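PDB 6VXC: trans-4-hydroxy-L-proline dehydratase from Clostridioides difficile 70-100-2010, which uses a glycyl radical to dehydrate trans-4-hydroxy-L-proline to (S)-1-pyrroline-5-carboxylate in the anaerobic breakdown of hydroxyproline. Local coordinates for residues Y470-E478 and T665-G676. Numbering follows the deposited sequence.
Sequences YMNIPKILE and TTCHIYFGEIMG
Asn472 lies flat on the ring of Phe671, amide and ring planes 12° apart, with Asn472 CB 3.6 Å from the centroid of the Phe671 ring. Cys667 SG covers the opposite face, leaving the phenyl group sandwiched. With CG anti to the backbone N (chi1 -168°), the Asn472 amide runs back along the phenylalanine side chain. Its ND2 has its stronger partner in Gly167 O, and Asn472 ND2 to Phe671 O is a longer bond of 3.2 Å, tilted from the carbonyl plane. Asn472 OD1 accepts from Lys475 N, which comes from above the carbonyl plane, as the N-cap bond of helix 473-481.

Beyond the cap, Lys475 extends to a bend at chi4 (77°) that brings NZ within 2.7 Å of Ile674 O, in the carbonyl plane, while its CD rests on Ile674 CD1. Lys475 NZ also forms salt bridges with Glu478 OE1, at 2.9 Å, and with Asp486, so three acceptors fix it. Glu478 OE2 receives Gly676 N on its syn lone pair at 2.7 Å. Between these polar links Met675 lies extended, its CG against the Glu478 carboxylate and its CE 3.5 Å from Pro474 CB.

At the opposite end, Cys667 CB sits over one face of Tyr470, toward the rim, and Tyr470 OH shares a 2.6 Å hydrogen bond with Thr665 OG1. The end of strand 463-472 and the first turns of helix 473-481 thus pack against helix 667-673 and the loop after it. Thr665, its side chain about 4 Å from that of Cys454, by similarity the cysteine radical intermediate, and beside a bound glycerol, puts the contact at the edge of the probable active site.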
# COMPACT_ATOMS: atom_id res chain seq x y z
N TYR A 470 0.92 -2.22 11.57
CA TYR A 470 2.35 -2.23 11.90
C TYR A 470 2.56 -2.64 13.37
O TYR A 470 1.72 -2.38 14.23
CB TYR A 470 2.97 -0.85 11.67
CG TYR A 470 2.76 -0.36 10.26
CD1 TYR A 470 3.59 -0.79 9.23
CD2 TYR A 470 1.72 0.49 9.96
CE1 TYR A 470 3.37 -0.36 7.91
CE2 TYR A 470 1.48 0.92 8.66
CZ TYR A 470 2.32 0.50 7.64
OH TYR A 470 2.08 0.93 6.35
N MET A 471 3.70 -3.28 13.64
CA MET A 471 4.07 -3.74 14.96
C MET A 471 5.36 -3.05 15.38
O MET A 471 6.36 -3.14 14.67
CB MET A 471 4.24 -5.27 14.98
CG MET A 471 4.51 -5.88 16.36
SD MET A 471 3.18 -5.65 17.53
CE MET A 471 1.79 -6.39 16.67
N ASN A 472 5.34 -2.40 16.54
CA ASN A 472 6.43 -1.55 17.01
C ASN A 472 7.45 -2.44 17.73
O ASN A 472 7.47 -2.55 18.95
CB ASN A 472 5.87 -0.45 17.92
CG ASN A 472 6.87 0.67 18.23
OD1 ASN A 472 8.09 0.51 18.05
ND2 ASN A 472 6.36 1.80 18.74
N ILE A 473 8.31 -3.11 16.95
CA ILE A 473 9.25 -4.06 17.54
C ILE A 473 10.19 -3.38 18.52
O ILE A 473 10.43 -3.94 19.60
CB ILE A 473 9.97 -4.85 16.45
CG1 ILE A 473 8.95 -5.53 15.55
CG2 ILE A 473 10.89 -5.88 17.06
CD1 ILE A 473 9.56 -6.18 14.35
N PRO A 474 10.76 -2.21 18.22
CA PRO A 474 11.63 -1.55 19.21
C PRO A 474 10.92 -1.25 20.53
O PRO A 474 11.53 -1.38 21.60
CB PRO A 474 12.06 -0.26 18.49
CG PRO A 474 11.95 -0.61 17.01
CD PRO A 474 10.74 -1.51 16.93
N LYS A 475 9.66 -0.84 20.50
CA LYS A 475 8.97 -0.57 21.76
C LYS A 475 8.67 -1.86 22.52
O LYS A 475 8.53 -1.82 23.74
CB LYS A 475 7.69 0.22 21.51
CG LYS A 475 7.10 0.84 22.78
CD LYS A 475 6.03 1.87 22.44
CE LYS A 475 5.38 2.49 23.68
NZ LYS A 475 6.26 3.50 24.32
N ILE A 476 8.61 -3.00 21.84
CA ILE A 476 8.51 -4.26 22.57
C ILE A 476 9.78 -4.49 23.39
O ILE A 476 9.72 -4.98 24.52
CB ILE A 476 8.21 -5.41 21.60
CG1 ILE A 476 6.79 -5.23 21.03
CG2 ILE A 476 8.39 -6.78 22.29
CD1 ILE A 476 6.41 -6.25 19.97
N LEU A 477 10.95 -4.14 22.84
CA LEU A 477 12.16 -4.19 23.67
C LEU A 477 12.06 -3.19 24.82
O LEU A 477 12.44 -3.50 25.95
CB LEU A 477 13.42 -3.93 22.83
CG LEU A 477 14.76 -3.92 23.61
CD1 LEU A 477 15.05 -5.26 24.27
CD2 LEU A 477 15.92 -3.53 22.72
N GLU A 478 11.52 -2.00 24.55
CA GLU A 478 11.37 -1.02 25.62
C GLU A 478 10.53 -1.58 26.76
O GLU A 478 10.93 -1.51 27.93
CB GLU A 478 10.75 0.27 25.08
CG GLU A 478 10.63 1.41 26.11
CD GLU A 478 10.15 2.72 25.48
OE1 GLU A 478 8.99 2.79 25.04
OE2 GLU A 478 10.95 3.67 25.42
N THR A 665 5.80 2.42 5.81
CA THR A 665 5.19 3.64 5.26
C THR A 665 5.65 4.85 6.07
O THR A 665 6.85 5.16 6.06
CB THR A 665 3.66 3.51 5.18
OG1 THR A 665 3.31 2.27 4.55
CG2 THR A 665 3.06 4.67 4.38
N THR A 666 4.77 5.57 6.76
CA THR A 666 5.23 6.64 7.66
C THR A 666 5.12 6.24 9.13
O THR A 666 5.30 7.09 10.01
CB THR A 666 4.49 7.97 7.41
OG1 THR A 666 3.08 7.80 7.55
CG2 THR A 666 4.80 8.55 6.01
N CYS A 667 4.84 4.97 9.42
CA CYS A 667 4.64 4.56 10.79
C CYS A 667 5.93 4.52 11.61
O CYS A 667 5.85 4.54 12.84
CB CYS A 667 3.96 3.19 10.85
SG CYS A 667 3.18 2.85 12.42
N HIS A 668 7.10 4.49 10.95
CA HIS A 668 8.36 4.54 11.71
C HIS A 668 8.55 5.89 12.38
O HIS A 668 9.29 5.96 13.37
CB HIS A 668 9.57 4.20 10.82
CG HIS A 668 9.79 5.15 9.68
ND1 HIS A 668 8.85 5.35 8.70
CD2 HIS A 668 10.86 5.91 9.35
CE1 HIS A 668 9.31 6.23 7.82
NE2 HIS A 668 10.53 6.58 8.19
N ILE A 669 7.92 6.95 11.87
CA ILE A 669 7.93 8.23 12.55
C ILE A 669 7.10 8.15 13.83
O ILE A 669 7.59 8.45 14.93
CB ILE A 669 7.43 9.35 11.61
CG1 ILE A 669 8.23 9.36 10.29
CG2 ILE A 669 7.43 10.71 12.33
CD1 ILE A 669 9.75 9.55 10.44
N TYR A 670 5.84 7.74 13.71
CA TYR A 670 4.94 7.61 14.85
C TYR A 670 5.51 6.67 15.92
O TYR A 670 5.53 7.01 17.11
CB TYR A 670 3.58 7.10 14.36
CG TYR A 670 2.59 6.58 15.40
CD1 TYR A 670 2.21 7.35 16.48
CD2 TYR A 670 2.00 5.34 15.25
CE1 TYR A 670 1.28 6.89 17.42
CE2 TYR A 670 1.06 4.87 16.17
CZ TYR A 670 0.71 5.64 17.26
OH TYR A 670 -0.21 5.16 18.17
N PHE A 671 5.98 5.50 15.50
CA PHE A 671 6.48 4.51 16.45
C PHE A 671 7.68 5.02 17.24
O PHE A 671 7.87 4.65 18.40
CB PHE A 671 6.86 3.22 15.72
CG PHE A 671 5.70 2.32 15.43
CD1 PHE A 671 4.44 2.61 15.93
CD2 PHE A 671 5.87 1.16 14.66
CE1 PHE A 671 3.36 1.77 15.68
CE2 PHE A 671 4.79 0.30 14.41
CZ PHE A 671 3.54 0.62 14.91
N GLY A 672 8.53 5.86 16.62
CA GLY A 672 9.61 6.48 17.35
C GLY A 672 9.17 7.64 18.22
O GLY A 672 9.77 7.88 19.27
N GLU A 673 8.16 8.39 17.78
CA GLU A 673 7.68 9.53 18.55
C GLU A 673 7.14 9.13 19.92
O GLU A 673 7.23 9.92 20.87
CB GLU A 673 6.61 10.29 17.75
CG GLU A 673 7.18 11.14 16.60
CD GLU A 673 6.09 11.82 15.75
OE1 GLU A 673 6.39 12.88 15.14
OE2 GLU A 673 4.94 11.32 15.72
N ILE A 674 6.53 7.96 20.05
CA ILE A 674 5.97 7.58 21.35
C ILE A 674 6.85 6.56 22.06
O ILE A 674 6.37 5.76 22.86
CB ILE A 674 4.52 7.06 21.21
CG1 ILE A 674 4.41 6.12 20.02
CG2 ILE A 674 3.56 8.22 21.10
CD1 ILE A 674 4.96 4.74 20.31
N MET A 675 8.14 6.58 21.76
CA MET A 675 9.12 5.71 22.41
C MET A 675 10.22 6.54 23.05
O MET A 675 10.61 7.59 22.52
CB MET A 675 9.71 4.72 21.41
CG MET A 675 10.56 3.63 22.00
SD MET A 675 10.93 2.41 20.72
CE MET A 675 12.40 1.70 21.39
N GLY A 676 10.73 6.07 24.18
CA GLY A 676 11.85 6.73 24.82
C GLY A 676 13.15 6.43 24.09
O GLY A 676 13.18 5.83 23.02